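Long-range contacts in alcohol dehydrogenase, zinc-containing (Thermotoga maritima, PDB 1VJ0), which probably works as a zinc-dependent alcohol dehydrogenase of the medium-chain type, binding two zinc ions in each subunit: residues K17-V22 with L354-A359; L170-M175 with R341-L346; I350-P355 with S368-K373. All blocks are in the same frame, centred on the assembly; numbering follows the deposited sequence.

Contact 1 (K17-V22 with L354-A359); sequences KAHAMV and LPLKEA
M21 lies against L356 where a beta hairpin, strands 16-22 and 31-37, packs on a beta-alpha-beta crossover, strand 352-355, helix 359-368 and strand 374-377. The touching piece of the crossover is the short 3-10 turn that leads from its first strand into its helix. The two side chains run past each other in opposite directions. M21 CG comes to 3.9 Å from L356 CD1 and to 3.5 Å from L356 O. That oxygen also accepts the backbone N-H of A359; M21 CG approaches it from another side. The methyl of A359 lies on the same methionine, with its CB 4.0 Å from M21 CG. Farther out the M21 chain bends twice (chi2 -62°, chi3 -72°). This curls the end of the chain over the backbone of K357.

The other branch of L356 serves H19. H19 and L356 also slide past each other in opposite directions, and the ring meets the methyl obliquely. One leucine therefore takes two neighbours from the same face of the strand. K357 flanks the contact at the surface and also touches Y32 of the second hairpin strand. No hydrogen bond crosses the contact. H19 CD2 is 3.8 Å from L356 CD2, and M21 CE is 3.8 Å from K357 O.

Contact 2 (L170-M175 with R341-L346); sequences LDVLAM and RNYQLL
The Y343 ring presents its edge to helix 170-188, overlapping V172 and L173. V172 CG1 lies in the plane of the ring, 3.8 Å from Y343 CD1. The valine holds CG1 anti to its own N (chi1 170°), which carries that methyl out to the ring and to L346 together. L346 CB is also 3.8 Å from V172 CG1, and these two side chains cross at about a right angle. L173 meets the end of the tyrosine. Its CG is 4.0 Å from Y343 CE1, and its CD1 is 3.4 Å from Y343 OH. The hydroxyl has a polar partner too, a hydrogen bond to D168 just before the helix. The ring is thus fixed at its end by D168 and along one edge by two aliphatic residues. With the ring cut back to an alanine here, V172 and L173 would probably face a gap and D168 would lose its hydroxyl partner.

M175 reaches the other segment by its end. Its chain turns at chi3 (66°) and sets CE 3.6 Å from L346 O. Its side chain also lies close to that of E78, a zinc ligand, and C178 of the same zinc site follows on the same helix.

Both segments lie where the chain passes between domains. Helix 170-188 leads from the mixed sheet of the catalytic domain to the parallel sheet of the Rossmann-type domain. Helix 343-346 is on the way back. T339 of helix 329-340 adds to the packing on V172, L173 and L346. No hydrogen bond joins the two segments, so close fit of apolar groups is what holds the outgoing and returning chain together here.

Contact 3 (I350-P355 with S368-K373); sequences ITHRLP and SREALK
T351 and K373 make the main backbone bond of this contact. T351 N donates to K373 O at 3.0 Å, in the carbonyl plane. H352 N gives the same oxygen a second, weak bond. The T351 hydroxyl is the other polar link. L372 N donates to T351 OG1 at 3.0 Å, with an N-H...O angle of 150°. OG1 stands between the backbone N and the carbonyl carbon of its own residue (chi1 49°), and this turns it to the L372 amide. It also bonds H352 ND1 at 2.8 Å, which helps fix the rotation of the imidazole.

A water makes the next link. It lies in the plane of the H352 ring, 2.6 Å from NE2, and donates to E370 OE2. The carboxylate is thus coupled to the histidine through water, without direct contact. S368 and E370 form an ST turn, in which the E370 N-H bonds the S368 hydroxyl.

The remaining contacts are close packing. E370 O lies at the edge of the H352 ring, 3.3 Å from H352 CE1. A371 CB sits 3.2 Å from H352 ND1, a tight approach, oblique to the ring. T351 CG2 meets L372 CB at 3.9 Å, the two side chains crossing at about a right angle. L372 also touches R232 and L235 of helix 230-238.

The K373 NZ group turns elsewhere, to V54 O and in a salt bridge to E78, which binds a zinc ion together with C55, H77 and C178. The contact lies at one end of a beta-alpha-beta crossover (strand 352-355, helix 359-368, strand 374-377), whose two strands run parallel as neighbours, next to that zinc site.

How the contacts relate
Contacts 1 and 3 sit at the two ends of one crossover, sharing strand 352-355. Contact 1 packs a hairpin on the entry to helix 359-368; contact 3 ties the loop after that helix to residues 350-352. Contact 2 lies elsewhere, between two helices where the chain passes between domains. Contacts 1 and 2 are mostly buried and apolar. Contact 3 is partly exposed and relies on hydrogen bonds and a water. Contacts 2 and 3 meet directly, through the D171-R353 salt bridge and, near the zinc site, M175 against K373. Contact 1 touches contact 2 nowhere and joins contact 3 only through the shared strand.

Contact 1 (K17-V22 with L354-A359)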
loop_
_atom_site.group_PDB
_atom_site.type_symbol
_atom_site.label_atom_id
_atom_site.label_comp_id
_atom_site.label_asym_id
_atom_site.label_seq_id
_atom_site.Cartn_x
_atom_site.Cartn_y
_atom_site.Cartn_z
ATOM N N LYS A 17 -0.377 -29.882 -41.002
ATOM C CA LYS A 17 -0.155 -28.855 -42.035
ATOM C C LYS A 17 -0.617 -27.501 -41.503
ATOM O O LYS A 17 -1.794 -27.316 -41.221
ATOM C CB LYS A 17 -0.917 -29.197 -43.329
ATOM N N ALA A 18 0.323 -26.566 -41.333
ATOM C CA ALA A 18 0.000 -25.225 -40.877
ATOM C C ALA A 18 0.417 -24.206 -41.952
ATOM O O ALA A 18 1.156 -24.537 -42.896
ATOM C CB ALA A 18 0.707 -24.950 -39.573
ATOM N N HIS A 19 -0.073 -22.983 -41.800
ATOM C CA HIS A 19 0.298 -21.884 -42.669
ATOM C C HIS A 19 0.310 -20.577 -41.892
ATOM O O HIS A 19 -0.316 -20.458 -40.820
ATOM C CB HIS A 19 -0.622 -21.790 -43.869
ATOM C CG HIS A 19 -2.043 -21.460 -43.530
ATOM N ND1 HIS A 19 -2.972 -22.424 -43.234
ATOM C CD2 HIS A 19 -2.694 -20.273 -43.443
ATOM C CE1 HIS A 19 -4.147 -21.858 -43.002
ATOM N NE2 HIS A 19 -4.003 -20.545 -43.093
ATOM N N ALA A 20 1.049 -19.601 -42.425
ATOM C CA ALA A 20 1.171 -18.318 -41.772
ATOM C C ALA A 20 1.550 -17.231 -42.765
ATOM O O ALA A 20 1.924 -17.493 -43.913
ATOM C CB ALA A 20 2.207 -18.439 -40.621
ATOM N N MET A 21 1.412 -16.003 -42.305
ATOM C CA MET A 21 1.793 -14.826 -43.046
ATOM C C MET A 21 3.056 -14.282 -42.405
ATOM O O MET A 21 3.033 -13.832 -41.274
ATOM C CB MET A 21 0.673 -13.792 -43.015
ATOM C CG MET A 21 -0.574 -14.281 -43.724
ATOM S SD MET A 21 -0.387 -14.629 -45.490
ATOM C CE MET A 21 -0.257 -12.967 -46.120
ATOM N N VAL A 22 4.142 -14.380 -43.166
ATOM C CA VAL A 22 5.491 -14.133 -42.701
ATOM C C VAL A 22 5.972 -12.750 -43.177
ATOM O O VAL A 22 5.835 -12.419 -44.330
ATOM C CB VAL A 22 6.401 -15.251 -43.210
ATOM C CG1 VAL A 22 7.869 -15.052 -42.779
ATOM C CG2 VAL A 22 5.829 -16.612 -42.725
ATOM N N LEU A 354 -11.109 -10.040 -40.732
ATOM C CA LEU A 354 -10.572 -10.454 -42.031
ATOM C C LEU A 354 -10.005 -11.843 -41.948
ATOM O O LEU A 354 -9.595 -12.239 -40.885
ATOM C CB LEU A 354 -9.467 -9.508 -42.493
ATOM C CG LEU A 354 -9.936 -8.260 -43.243
ATOM C CD1 LEU A 354 -10.943 -7.462 -42.483
ATOM C CD2 LEU A 354 -8.730 -7.392 -43.531
ATOM N N PRO A 355 -9.969 -12.554 -43.072
ATOM C CA PRO A 355 -9.246 -13.819 -43.181
ATOM C C PRO A 355 -7.760 -13.626 -42.964
ATOM O O PRO A 355 -7.199 -12.600 -43.374
ATOM C CB PRO A 355 -9.481 -14.267 -44.625
ATOM C CG PRO A 355 -10.468 -13.417 -45.185
ATOM C CD PRO A 355 -10.596 -12.171 -44.346
ATOM N N LEU A 356 -7.103 -14.625 -42.374
ATOM C CA LEU A 356 -5.624 -14.525 -42.152
ATOM C C LEU A 356 -4.853 -14.123 -43.403
ATOM O O LEU A 356 -3.934 -13.306 -43.342
ATOM C CB LEU A 356 -5.062 -15.859 -41.627
ATOM C CG LEU A 356 -3.554 -15.999 -41.539
ATOM C CD1 LEU A 356 -2.940 -14.848 -40.730
ATOM C CD2 LEU A 356 -3.252 -17.389 -40.962
ATOM N N LYS A 357 -5.222 -14.708 -44.543
ATOM C CA LYS A 357 -4.556 -14.419 -45.805
ATOM C C LYS A 357 -4.659 -12.975 -46.299
ATOM O O LYS A 357 -3.896 -12.588 -47.199
ATOM C CB LYS A 357 -5.014 -15.394 -46.898
ATOM C CG LYS A 357 -4.463 -16.827 -46.661
ATOM C CD LYS A 357 -5.097 -17.825 -47.665
ATOM C CE LYS A 357 -4.601 -19.276 -47.448
ATOM N NZ LYS A 357 -5.388 -20.296 -48.307
ATOM N N GLU A 358 -5.541 -12.187 -45.688
ATOM C CA GLU A 358 -5.619 -10.733 -45.906
ATOM C C GLU A 358 -4.892 -9.886 -44.836
ATOM O O GLU A 358 -5.167 -8.705 -44.637
ATOM C CB GLU A 358 -7.073 -10.348 -46.033
ATOM C CG GLU A 358 -7.696 -10.962 -47.306
ATOM C CD GLU A 358 -9.043 -10.386 -47.677
ATOM O OE1 GLU A 358 -9.676 -9.706 -46.848
ATOM O OE2 GLU A 358 -9.499 -10.596 -48.821
ATOM N N ALA A 359 -3.923 -10.501 -44.172
ATOM C CA ALA A 359 -3.155 -9.795 -43.154
ATOM C C ALA A 359 -2.559 -8.458 -43.672
ATOM O O ALA A 359 -2.440 -7.481 -42.910
ATOM C CB ALA A 359 -2.069 -10.737 -42.498
#

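Contact 2 (L170-M175 with R341-L346)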
loop_
_atom_site.group_PDB
_atom_site.type_symbol
_atom_site.label_atom_id
_atom_site.label_comp_id
_atom_site.label_asym_id
_atom_site.label_seq_id
_atom_site.Cartn_x
_atom_site.Cartn_y
_atom_site.Cartn_z
ATOM N N LEU A 170 -13.925 -14.981 -27.881
ATOM C CA LEU A 170 -12.486 -15.126 -28.093
ATOM C C LEU A 170 -11.880 -13.990 -28.871
ATOM O O LEU A 170 -10.723 -13.645 -28.669
ATOM C CB LEU A 170 -12.192 -16.428 -28.819
ATOM C CG LEU A 170 -12.631 -17.711 -28.136
ATOM C CD1 LEU A 170 -11.948 -18.872 -28.871
ATOM C CD2 LEU A 170 -12.276 -17.703 -26.691
ATOM N N ASP A 171 -12.662 -13.405 -29.757
ATOM C CA ASP A 171 -12.244 -12.195 -30.450
ATOM C C ASP A 171 -11.983 -11.063 -29.481
ATOM O O ASP A 171 -10.982 -10.393 -29.605
ATOM C CB ASP A 171 -13.327 -11.778 -31.431
ATOM C CG ASP A 171 -13.308 -12.595 -32.715
ATOM O OD1 ASP A 171 -12.362 -13.396 -32.936
ATOM O OD2 ASP A 171 -14.200 -12.467 -33.557
ATOM N N VAL A 172 -12.897 -10.844 -28.529
ATOM C CA VAL A 172 -12.718 -9.782 -27.532
ATOM C C VAL A 172 -11.533 -10.123 -26.641
ATOM O O VAL A 172 -10.752 -9.236 -26.280
ATOM C CB VAL A 172 -13.990 -9.555 -26.701
ATOM C CG1 VAL A 172 -13.722 -8.630 -25.500
ATOM C CG2 VAL A 172 -15.083 -8.974 -27.586
ATOM N N LEU A 173 -11.405 -11.386 -26.236
ATOM C CA LEU A 173 -10.266 -11.770 -25.399
ATOM C C LEU A 173 -8.921 -11.550 -26.095
ATOM O O LEU A 173 -7.983 -11.035 -25.488
ATOM C CB LEU A 173 -10.355 -13.231 -24.941
ATOM C CG LEU A 173 -11.458 -13.452 -23.913
ATOM C CD1 LEU A 173 -11.574 -14.941 -23.605
ATOM C CD2 LEU A 173 -11.182 -12.633 -22.654
ATOM N N ALA A 174 -8.819 -11.943 -27.337
ATOM C CA ALA A 174 -7.563 -11.715 -28.083
ATOM C C ALA A 174 -7.138 -10.236 -28.058
ATOM O O ALA A 174 -5.988 -9.896 -27.653
ATOM C CB ALA A 174 -7.675 -12.230 -29.497
ATOM N N MET A 175 -8.056 -9.357 -28.391
ATOM C CA MET A 175 -7.760 -7.913 -28.349
ATOM C C MET A 175 -7.376 -7.421 -26.940
ATOM O O MET A 175 -6.468 -6.606 -26.773
ATOM C CB MET A 175 -8.961 -7.149 -28.892
ATOM C CG MET A 175 -9.050 -5.758 -28.329
ATOM S SD MET A 175 -10.494 -4.945 -28.895
ATOM C CE MET A 175 -11.820 -5.874 -28.153
ATOM N N ARG A 341 -17.024 -9.837 -18.051
ATOM C CA ARG A 341 -18.272 -9.192 -17.686
ATOM C C ARG A 341 -18.667 -8.079 -18.650
ATOM O O ARG A 341 -19.651 -7.417 -18.420
ATOM C CB ARG A 341 -18.206 -8.614 -16.296
ATOM C CG ARG A 341 -17.907 -9.628 -15.182
ATOM C CD ARG A 341 -17.908 -8.994 -13.773
ATOM N NE ARG A 341 -16.662 -8.266 -13.446
ATOM C CZ ARG A 341 -16.578 -6.952 -13.153
ATOM N NH1 ARG A 341 -17.648 -6.135 -13.175
ATOM N NH2 ARG A 341 -15.371 -6.444 -12.874
ATOM N N ASN A 342 -17.901 -7.847 -19.711
ATOM C CA ASN A 342 -18.180 -6.705 -20.584
ATOM C C ASN A 342 -18.027 -7.035 -22.061
ATOM O O ASN A 342 -17.726 -6.141 -22.906
ATOM C CB ASN A 342 -17.230 -5.583 -20.187
ATOM C CG ASN A 342 -17.546 -4.997 -18.835
ATOM O OD1 ASN A 342 -18.444 -4.197 -18.718
ATOM N ND2 ASN A 342 -16.750 -5.332 -17.835
ATOM N N TYR A 343 -18.240 -8.298 -22.402
ATOM C CA TYR A 343 -18.093 -8.725 -23.800
ATOM C C TYR A 343 -18.934 -7.911 -24.779
ATOM O O TYR A 343 -18.457 -7.531 -25.833
ATOM C CB TYR A 343 -18.460 -10.220 -23.983
ATOM C CG TYR A 343 -17.420 -11.193 -23.452
ATOM C CD1 TYR A 343 -16.074 -11.030 -23.756
ATOM C CD2 TYR A 343 -17.791 -12.300 -22.691
ATOM C CE1 TYR A 343 -15.097 -11.906 -23.286
ATOM C CE2 TYR A 343 -16.810 -13.198 -22.202
ATOM C CZ TYR A 343 -15.462 -12.996 -22.525
ATOM O OH TYR A 343 -14.451 -13.835 -22.081
ATOM N N GLN A 344 -20.187 -7.671 -24.469
ATOM C CA GLN A 344 -21.027 -6.957 -25.408
ATOM C C GLN A 344 -20.589 -5.496 -25.636
ATOM O O GLN A 344 -20.653 -4.995 -26.757
ATOM C CB GLN A 344 -22.485 -7.018 -24.969
ATOM C CG GLN A 344 -23.174 -8.367 -25.267
ATOM C CD GLN A 344 -24.598 -8.409 -24.711
ATOM O OE1 GLN A 344 -25.571 -8.397 -25.487
ATOM N NE2 GLN A 344 -24.728 -8.392 -23.356
ATOM N N LEU A 345 -20.164 -4.807 -24.588
ATOM C CA LEU A 345 -19.597 -3.462 -24.755
ATOM C C LEU A 345 -18.300 -3.516 -25.520
ATOM O O LEU A 345 -18.133 -2.796 -26.477
ATOM C CB LEU A 345 -19.394 -2.777 -23.392
ATOM C CG LEU A 345 -20.759 -2.519 -22.710
ATOM C CD1 LEU A 345 -20.440 -1.805 -21.426
ATOM C CD2 LEU A 345 -21.699 -1.739 -23.534
ATOM N N LEU A 346 -17.378 -4.388 -25.107
ATOM C CA LEU A 346 -16.046 -4.417 -25.710
ATOM C C LEU A 346 -16.047 -4.953 -27.133
ATOM O O LEU A 346 -15.147 -4.623 -27.895
ATOM C CB LEU A 346 -15.059 -5.178 -24.836
ATOM C CG LEU A 346 -14.854 -4.463 -23.475
ATOM C CD1 LEU A 346 -14.187 -5.353 -22.434
ATOM C CD2 LEU A 346 -13.996 -3.230 -23.683
#

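Contact 3 (I350-P355 with S368-K373)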
loop_
_atom_site.group_PDB
_atom_site.type_symbol
_atom_site.label_atom_id
_atom_site.label_comp_id
_atom_site.label_asym_id
_atom_site.label_seq_id
_atom_site.Cartn_x
_atom_site.Cartn_y
_atom_site.Cartn_z
ATOM N N ILE A 350 -14.341 -3.910 -32.143
ATOM C CA ILE A 350 -13.910 -4.687 -33.326
ATOM C C ILE A 350 -14.669 -4.212 -34.524
ATOM O O ILE A 350 -15.858 -4.416 -34.622
ATOM C CB ILE A 350 -14.077 -6.206 -33.111
ATOM C CG1 ILE A 350 -13.207 -6.628 -31.928
ATOM C CG2 ILE A 350 -13.683 -6.976 -34.424
ATOM C CD1 ILE A 350 -13.586 -7.930 -31.289
ATOM N N THR A 351 -13.987 -3.502 -35.408
ATOM C CA THR A 351 -14.644 -2.925 -36.562
ATOM C C THR A 351 -14.510 -3.759 -37.791
ATOM O O THR A 351 -15.314 -3.586 -38.717
ATOM C CB THR A 351 -14.118 -1.524 -36.878
ATOM O OG1 THR A 351 -12.696 -1.525 -36.897
ATOM C CG2 THR A 351 -14.531 -0.528 -35.801
ATOM N N HIS A 352 -13.514 -4.648 -37.822
ATOM C CA HIS A 352 -13.242 -5.421 -39.034
ATOM C C HIS A 352 -12.785 -6.823 -38.641
ATOM O O HIS A 352 -11.991 -6.977 -37.718
ATOM C CB HIS A 352 -12.116 -4.771 -39.803
ATOM C CG HIS A 352 -12.470 -3.430 -40.379
ATOM N ND1 HIS A 352 -12.456 -2.271 -39.633
ATOM C CD2 HIS A 352 -12.871 -3.075 -41.623
ATOM C CE1 HIS A 352 -12.826 -1.255 -40.399
ATOM N NE2 HIS A 352 -13.058 -1.712 -41.616
ATOM N N ARG A 353 -13.273 -7.823 -39.347
ATOM C CA ARG A 353 -12.777 -9.194 -39.217
ATOM C C ARG A 353 -12.378 -9.675 -40.580
ATOM O O ARG A 353 -13.204 -9.672 -41.490
ATOM C CB ARG A 353 -13.841 -10.125 -38.664
ATOM C CG ARG A 353 -14.319 -9.746 -37.291
ATOM C CD ARG A 353 -14.628 -10.901 -36.350
ATOM N NE ARG A 353 -15.217 -12.034 -37.052
ATOM C CZ ARG A 353 -14.769 -13.300 -37.045
ATOM N NH1 ARG A 353 -13.704 -13.651 -36.346
ATOM N NH2 ARG A 353 -15.423 -14.225 -37.763
ATOM N N LEU A 354 -11.109 -10.040 -40.732
ATOM C CA LEU A 354 -10.572 -10.454 -42.031
ATOM C C LEU A 354 -10.005 -11.843 -41.948
ATOM O O LEU A 354 -9.595 -12.239 -40.885
ATOM C CB LEU A 354 -9.467 -9.508 -42.493
ATOM C CG LEU A 354 -9.936 -8.260 -43.243
ATOM C CD1 LEU A 354 -10.943 -7.462 -42.483
ATOM C CD2 LEU A 354 -8.730 -7.392 -43.531
ATOM N N PRO A 355 -9.969 -12.554 -43.072
ATOM C CA PRO A 355 -9.246 -13.819 -43.181
ATOM C C PRO A 355 -7.760 -13.626 -42.964
ATOM O O PRO A 355 -7.199 -12.600 -43.374
ATOM C CB PRO A 355 -9.481 -14.267 -44.625
ATOM C CG PRO A 355 -10.468 -13.417 -45.185
ATOM C CD PRO A 355 -10.596 -12.171 -44.346
ATOM N N SER A 368 -4.131 3.195 -41.819
ATOM C CA SER A 368 -4.974 4.289 -42.307
ATOM C C SER A 368 -5.966 4.795 -41.268
ATOM O O SER A 368 -6.496 5.887 -41.417
ATOM C CB SER A 368 -5.768 3.829 -43.506
ATOM O OG SER A 368 -6.839 3.028 -43.072
ATOM N N ARG A 369 -6.221 3.979 -40.241
ATOM C CA ARG A 369 -7.221 4.213 -39.183
ATOM C C ARG A 369 -8.655 4.104 -39.676
ATOM O O ARG A 369 -9.589 4.532 -39.015
ATOM C CB ARG A 369 -6.973 5.515 -38.417
ATOM C CG ARG A 369 -5.639 5.543 -37.719
ATOM C CD ARG A 369 -5.451 6.774 -36.877
ATOM N NE ARG A 369 -4.732 6.465 -35.649
ATOM C CZ ARG A 369 -4.854 7.120 -34.482
ATOM N NH1 ARG A 369 -5.678 8.178 -34.338
ATOM N NH2 ARG A 369 -4.130 6.708 -33.443
ATOM N N GLU A 370 -8.834 3.460 -40.817
ATOM C CA GLU A 370 -10.158 3.008 -41.246
ATOM C C GLU A 370 -10.693 1.978 -40.237
ATOM O O GLU A 370 -11.895 1.865 -40.056
ATOM C CB GLU A 370 -10.062 2.341 -42.608
ATOM C CG GLU A 370 -11.398 2.088 -43.286
ATOM C CD GLU A 370 -11.243 1.711 -44.751
ATOM O OE1 GLU A 370 -10.224 2.105 -45.385
ATOM O OE2 GLU A 370 -12.140 1.000 -45.273
ATOM N N ALA A 371 -9.801 1.190 -39.622
ATOM C CA ALA A 371 -10.228 0.271 -38.572
ATOM C C ALA A 371 -9.812 0.827 -37.219
ATOM O O ALA A 371 -8.766 1.484 -37.103
ATOM C CB ALA A 371 -9.608 -1.122 -38.775
ATOM N N LEU A 372 -10.621 0.528 -36.196
ATOM C CA LEU A 372 -10.248 0.756 -34.812
ATOM C C LEU A 372 -9.481 -0.480 -34.308
ATOM O O LEU A 372 -8.427 -0.351 -33.690
ATOM C CB LEU A 372 -11.496 1.027 -33.959
ATOM C CG LEU A 372 -11.419 1.192 -32.444
ATOM C CD1 LEU A 372 -10.442 2.240 -32.074
ATOM C CD2 LEU A 372 -12.781 1.575 -31.856
ATOM N N LYS A 373 -10.053 -1.661 -34.558
ATOM C CA LYS A 373 -9.421 -2.931 -34.300
ATOM C C LYS A 373 -9.855 -3.972 -35.329
ATOM O O LYS A 373 -11.045 -4.124 -35.616
ATOM C CB LYS A 373 -9.775 -3.425 -32.870
ATOM C CG LYS A 373 -8.980 -4.568 -32.423
ATOM C CD LYS A 373 -7.648 -4.085 -31.922
ATOM C CE LYS A 373 -6.694 -5.193 -31.785
ATOM N NZ LYS A 373 -5.394 -4.550 -31.545
HETATM O O HOH W 1 -13.620 -0.281 -43.741
#